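Uncharacterized protein Atu2452 (Agrobacterium tumefaciens, PDB 2R8B) is of unknown function but probably acts as a serine hydrolase of the dienelactone hydrolase family, with an alpha/beta-hydrolase fold. Local coordinates at residues 123-127 / 154-158; 143-149 / 167-173. All blocks are in the same frame, centred on the assembly; numbering follows the deposited sequence.

Contact 1 of 2, residues 123-127 / 154-158; sequences ATGKM and ILANV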
loop_
_atom_site.group_PDB
_atom_site.type_symbol
_atom_site.label_atom_id
_atom_site.label_comp_id
_atom_site.label_asym_id
_atom_site.label_seq_id
_atom_site.Cartn_x
_atom_site.Cartn_y
_atom_site.Cartn_z
ATOM N N ALA A 123 -3.914 -12.882 -3.284
ATOM C CA ALA A 123 -3.522 -12.032 -2.158
ATOM C C ALA A 123 -4.272 -10.715 -2.184
ATOM O O ALA A 123 -4.589 -10.110 -1.144
ATOM C CB ALA A 123 -2.039 -11.770 -2.191
ATOM N N THR A 124 -4.553 -10.272 -3.402
ATOM C CA THR A 124 -5.323 -9.058 -3.622
ATOM C C THR A 124 -6.726 -9.278 -3.100
ATOM O O THR A 124 -7.233 -8.442 -2.356
ATOM C CB THR A 124 -5.271 -8.655 -5.099
ATOM O OG1 THR A 124 -3.915 -8.330 -5.406
ATOM C CG2 THR A 124 -6.153 -7.454 -5.385
ATOM N N GLY A 125 -7.313 -10.424 -3.435
ATOM C CA GLY A 125 -8.603 -10.825 -2.912
ATOM C C GLY A 125 -8.631 -10.991 -1.414
ATOM O O GLY A 125 -9.639 -10.675 -0.800
ATOM N N LYS A 126 -7.533 -11.466 -0.818
ATOM C CA LYS A 126 -7.436 -11.618 0.650
ATOM C C LYS A 126 -7.361 -10.255 1.337
ATOM O O LYS A 126 -8.188 -9.958 2.190
ATOM C CB LYS A 126 -6.237 -12.491 1.025
ATOM C CG LYS A 126 -6.164 -12.952 2.470
ATOM C CD LYS A 126 -5.164 -14.109 2.658
ATOM C CE LYS A 126 -4.526 -14.076 4.063
ATOM N NZ LYS A 126 -3.915 -15.373 4.511
HETATM N N MSE A 127 -6.392 -9.419 0.944
HETATM C CA MSE A 127 -6.310 -8.021 1.392
HETATM C C MSE A 127 -7.607 -7.231 1.344
HETATM O O MSE A 127 -8.020 -6.640 2.358
HETATM C CB MSE A 127 -5.340 -7.254 0.544
HETATM C CG MSE A 127 -4.059 -7.068 1.173
HETATM SE SE MSE A 127 -4.074 -6.104 2.848
HETATM C CE MSE A 127 -2.562 -7.160 3.523
ATOM N N ILE A 154 1.254 -4.783 -3.524
ATOM C CA ILE A 154 -0.032 -5.432 -3.243
ATOM C C ILE A 154 -1.100 -4.330 -3.115
ATOM O O ILE A 154 -2.274 -4.470 -3.521
ATOM C CB ILE A 154 0.099 -6.445 -2.038
ATOM C CG1 ILE A 154 -0.977 -7.545 -2.022
ATOM C CG2 ILE A 154 0.302 -5.794 -0.701
ATOM C CD1 ILE A 154 -2.344 -7.135 -1.812
ATOM N N LEU A 155 -0.659 -3.179 -2.641
ATOM C CA LEU A 155 -1.588 -2.095 -2.421
ATOM C C LEU A 155 -1.959 -1.488 -3.767
ATOM O O LEU A 155 -3.135 -1.224 -4.037
ATOM C CB LEU A 155 -0.979 -1.084 -1.453
ATOM C CG LEU A 155 -1.713 0.216 -1.165
ATOM C CD1 LEU A 155 -3.162 -0.029 -0.654
ATOM C CD2 LEU A 155 -0.887 1.115 -0.193
ATOM N N ALA A 156 -0.963 -1.284 -4.632
ATOM C CA ALA A 156 -1.236 -0.824 -5.967
ATOM C C ALA A 156 -2.233 -1.745 -6.662
ATOM O O ALA A 156 -3.225 -1.260 -7.204
ATOM C CB ALA A 156 -0.034 -0.734 -6.702
ATOM N N ASN A 157 -2.040 -3.065 -6.628
ATOM C CA ASN A 157 -2.995 -3.987 -7.308
ATOM C C ASN A 157 -4.426 -3.867 -6.711
ATOM O O ASN A 157 -5.444 -3.960 -7.454
ATOM C CB ASN A 157 -2.498 -5.435 -7.306
ATOM C CG ASN A 157 -3.191 -6.311 -8.380
ATOM O OD1 ASN A 157 -3.146 -6.010 -9.577
ATOM N ND2 ASN A 157 -3.804 -7.413 -7.956
ATOM N N VAL A 158 -4.535 -3.620 -5.402
ATOM C CA VAL A 158 -5.863 -3.370 -4.848
ATOM C C VAL A 158 -6.490 -2.115 -5.457
ATOM O O VAL A 158 -7.632 -2.156 -5.909
ATOM C CB VAL A 158 -5.891 -3.243 -3.346
ATOM C CG1 VAL A 158 -7.328 -3.000 -2.946
ATOM C CG2 VAL A 158 -5.357 -4.515 -2.638
#
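T124 and N157 tie helix 117-138 to helix 150-161, two helices packed on the same side of the central sheet of an alpha/beta-hydrolase fold. Their short segments cross at -79° with the axes 9.5 Å apart. The polar link is a single hydrogen bond: N157 ND2 gives an N-H to T124 OG1 at 2.7 Å, nearly straight at 168°, and the hydroxyl oxygen lies in the plane of the amide. OG1 is gripped a second time, by the carbonyl of L120 one turn back on its own helix, so this buried hydroxyl bridges the two helices.

Helix 150-161 follows the probable nucleophile elbow, and its side chains I154 and V158 fill in beside the hydrogen bond. I154 carries CG1 anti to the backbone N (chi1 -157°), which sends CD1 across to the other helix; there it meets M127 CG at 3.4 Å, the two side chains lying nearly perpendicular. The same CD1 lies 3.8 Å from A123 O. V158 CG2 sits 4.1 Å from T124 CG2 and 4.2 Å from M127 CB. Selenomethionine M127 and I154 both also rest on L68 of strand 64-68.

Contact 2 of 2, residues 143-149 / 167-173; sequences VIGLGFS and DAAVLMH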
loop_
_atom_site.group_PDB
_atom_site.type_symbol
_atom_site.label_atom_id
_atom_site.label_comp_id
_atom_site.label_asym_id
_atom_site.label_seq_id
_atom_site.Cartn_x
_atom_site.Cartn_y
_atom_site.Cartn_z
ATOM N N VAL A 143 -10.619 4.701 3.946
ATOM C CA VAL A 143 -9.493 3.767 4.028
ATOM C C VAL A 143 -8.270 4.362 3.390
ATOM O O VAL A 143 -8.294 4.910 2.276
ATOM C CB VAL A 143 -9.748 2.314 3.532
ATOM C CG1 VAL A 143 -10.942 1.685 4.213
ATOM C CG2 VAL A 143 -10.025 2.324 2.154
ATOM N N ILE A 144 -7.195 4.279 4.136
ATOM C CA ILE A 144 -5.940 4.831 3.709
ATOM C C ILE A 144 -4.945 3.715 3.811
ATOM O O ILE A 144 -5.025 2.894 4.719
ATOM C CB ILE A 144 -5.517 5.972 4.615
ATOM C CG1 ILE A 144 -6.628 7.010 4.628
ATOM C CG2 ILE A 144 -4.207 6.555 4.148
ATOM C CD1 ILE A 144 -6.243 8.286 5.252
ATOM N N GLY A 145 -4.011 3.678 2.871
ATOM C CA GLY A 145 -2.989 2.665 2.866
ATOM C C GLY A 145 -1.683 3.301 2.550
ATOM O O GLY A 145 -1.585 4.364 1.893
ATOM N N LEU A 146 -0.660 2.628 3.023
ATOM C CA LEU A 146 0.703 3.016 2.784
ATOM C C LEU A 146 1.495 1.734 2.667
ATOM O O LEU A 146 1.349 0.836 3.487
ATOM C CB LEU A 146 1.211 3.877 3.939
ATOM C CG LEU A 146 2.699 4.189 3.792
ATOM C CD1 LEU A 146 3.032 5.520 4.412
ATOM C CD2 LEU A 146 3.524 3.063 4.408
ATOM N N GLY A 147 2.344 1.649 1.657
ATOM C CA GLY A 147 3.141 0.441 1.422
ATOM C C GLY A 147 4.502 0.817 0.920
ATOM O O GLY A 147 4.695 1.870 0.274
ATOM N N PHE A 148 5.467 -0.022 1.249
ATOM C CA PHE A 148 6.841 0.156 0.766
ATOM C C PHE A 148 7.209 -1.031 -0.080
ATOM O O PHE A 148 7.130 -2.180 0.417
ATOM C CB PHE A 148 7.810 0.199 1.948
ATOM C CG PHE A 148 9.232 0.191 1.533
ATOM C CD1 PHE A 148 9.734 1.218 0.714
ATOM C CD2 PHE A 148 10.085 -0.831 1.952
ATOM C CE1 PHE A 148 11.063 1.226 0.320
ATOM C CE2 PHE A 148 11.425 -0.841 1.544
ATOM C CZ PHE A 148 11.925 0.189 0.723
ATOM N N SER A 149 7.590 -0.767 -1.341
ATOM C CA SER A 149 8.138 -1.793 -2.232
ATOM C C SER A 149 7.097 -2.927 -2.388
ATOM O O SER A 149 6.002 -2.667 -2.914
ATOM C CB SER A 149 9.450 -2.312 -1.636
ATOM O OG SER A 149 10.309 -2.854 -2.621
ATOM N N ASP A 167 -9.449 5.627 -0.321
ATOM C CA ASP A 167 -9.548 7.049 -0.422
ATOM C C ASP A 167 -8.204 7.667 -0.635
ATOM O O ASP A 167 -8.083 8.622 -1.385
ATOM C CB ASP A 167 -10.142 7.618 0.867
ATOM C CG ASP A 167 -11.631 7.412 0.937
ATOM O OD1 ASP A 167 -12.344 8.403 0.602
ATOM O OD2 ASP A 167 -12.070 6.260 1.270
ATOM N N ALA A 168 -7.206 7.165 0.077
ATOM C CA ALA A 168 -5.848 7.659 -0.102
ATOM C C ALA A 168 -4.849 6.526 -0.079
ATOM O O ALA A 168 -5.039 5.538 0.629
ATOM C CB ALA A 168 -5.511 8.623 0.958
ATOM N N ALA A 169 -3.777 6.652 -0.842
ATOM C CA ALA A 169 -2.772 5.610 -0.790
ATOM C C ALA A 169 -1.383 6.180 -0.957
ATOM O O ALA A 169 -1.170 7.068 -1.791
ATOM C CB ALA A 169 -3.050 4.557 -1.850
ATOM N N VAL A 170 -0.422 5.720 -0.165
ATOM C CA VAL A 170 0.911 6.132 -0.529
ATOM C C VAL A 170 1.725 4.944 -0.957
ATOM O O VAL A 170 1.771 3.920 -0.269
ATOM C CB VAL A 170 1.582 7.106 0.470
ATOM C CG1 VAL A 170 0.709 7.378 1.671
ATOM C CG2 VAL A 170 2.972 6.667 0.835
ATOM N N LEU A 171 2.290 5.036 -2.155
ATOM C CA LEU A 171 3.083 3.941 -2.680
ATOM C C LEU A 171 4.563 4.262 -2.600
ATOM O O LEU A 171 5.049 5.160 -3.273
ATOM C CB LEU A 171 2.666 3.651 -4.103
ATOM C CG LEU A 171 1.156 3.439 -4.291
ATOM C CD1 LEU A 171 0.845 3.292 -5.757
ATOM C CD2 LEU A 171 0.624 2.234 -3.527
HETATM N N MSE A 172 5.290 3.555 -1.755
HETATM C CA MSE A 172 6.704 3.849 -1.638
HETATM C C MSE A 172 7.533 2.892 -2.467
HETATM O O MSE A 172 7.641 1.715 -2.157
HETATM C CB MSE A 172 7.079 3.879 -0.161
HETATM C CG MSE A 172 6.200 4.876 0.542
HETATM SE SE MSE A 172 6.739 5.190 2.341
HETATM C CE MSE A 172 7.874 6.802 2.119
ATOM N N HIS A 173 8.084 3.401 -3.564
ATOM C CA HIS A 173 8.884 2.596 -4.422
ATOM C C HIS A 173 8.064 1.388 -4.876
ATOM O O HIS A 173 8.409 0.273 -4.549
ATOM C CB HIS A 173 10.159 2.158 -3.699
ATOM C CG HIS A 173 11.041 3.302 -3.302
ATOM N ND1 HIS A 173 12.188 3.643 -3.990
ATOM C CD2 HIS A 173 10.940 4.195 -2.291
ATOM C CE1 HIS A 173 12.750 4.696 -3.428
ATOM N NE2 HIS A 173 12.010 5.050 -2.393
#
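V143-F148 and A168-M172 run as neighbouring parallel strands, axes 4.6 Å apart and 1° from parallel, with a ladder of amide-to-carbonyl bonds that ends where S149 N reaches M172 O at 2.6 Å. At the other end V143 O receives D167 N at 2.9 Å and, more weakly, A168 N; the D167 carboxylate bonds only weakly to V143 N, its stronger partner being K186.

Helix 150-161 connects the two strands in the chain, making a beta-alpha-beta unit. One face of the pair carries I144, L146 and F148 beside A168, V170 and M172. L146 and V170 stand alongside each other off the same face, with L146 CD1 3.8 Å from V170 CG2. At the F148 ring, M172 CB (3.9 Å from CD1) and H173 CD2 (4.0 Å from CE1) both come to the edge, while S149 CB stands over the centre of one face. The F148 and H173 rings meet obliquely, planes at 73°.

S149 is probably the nucleophile of a Ser-His-Asp triad completed by H230 and D199, its OG bonding weakly to H230. H173 is held at both ring nitrogens, ND1 by D199 and NE2 by E236, which is consistent with H173 helping, as a second-shell residue, to hold the probable triad aspartate in place.

In the fold
Contact 2 is part of the sheet core and contact 1 part of the helical layer over it, their centres about 12 Å apart. L155, in the 154-158 segment, bridges them: its CD2 packs 3.6 Å from L146 N and 3.8 Å from L171 CD2, against the face where G145 and G147 have no side chain to keep the helix off the strands. The chain alternates between the two, from helix 117-138 to strand 143-148, through S149 into helix 150-161, then to strand 168-172. The probable active site lies at the S149 end of contact 2, where a sulfate, probably from the crystallisation liquor, sits about 5 Å from the S149 side chain; I154 of contact 1 touches the elbow too.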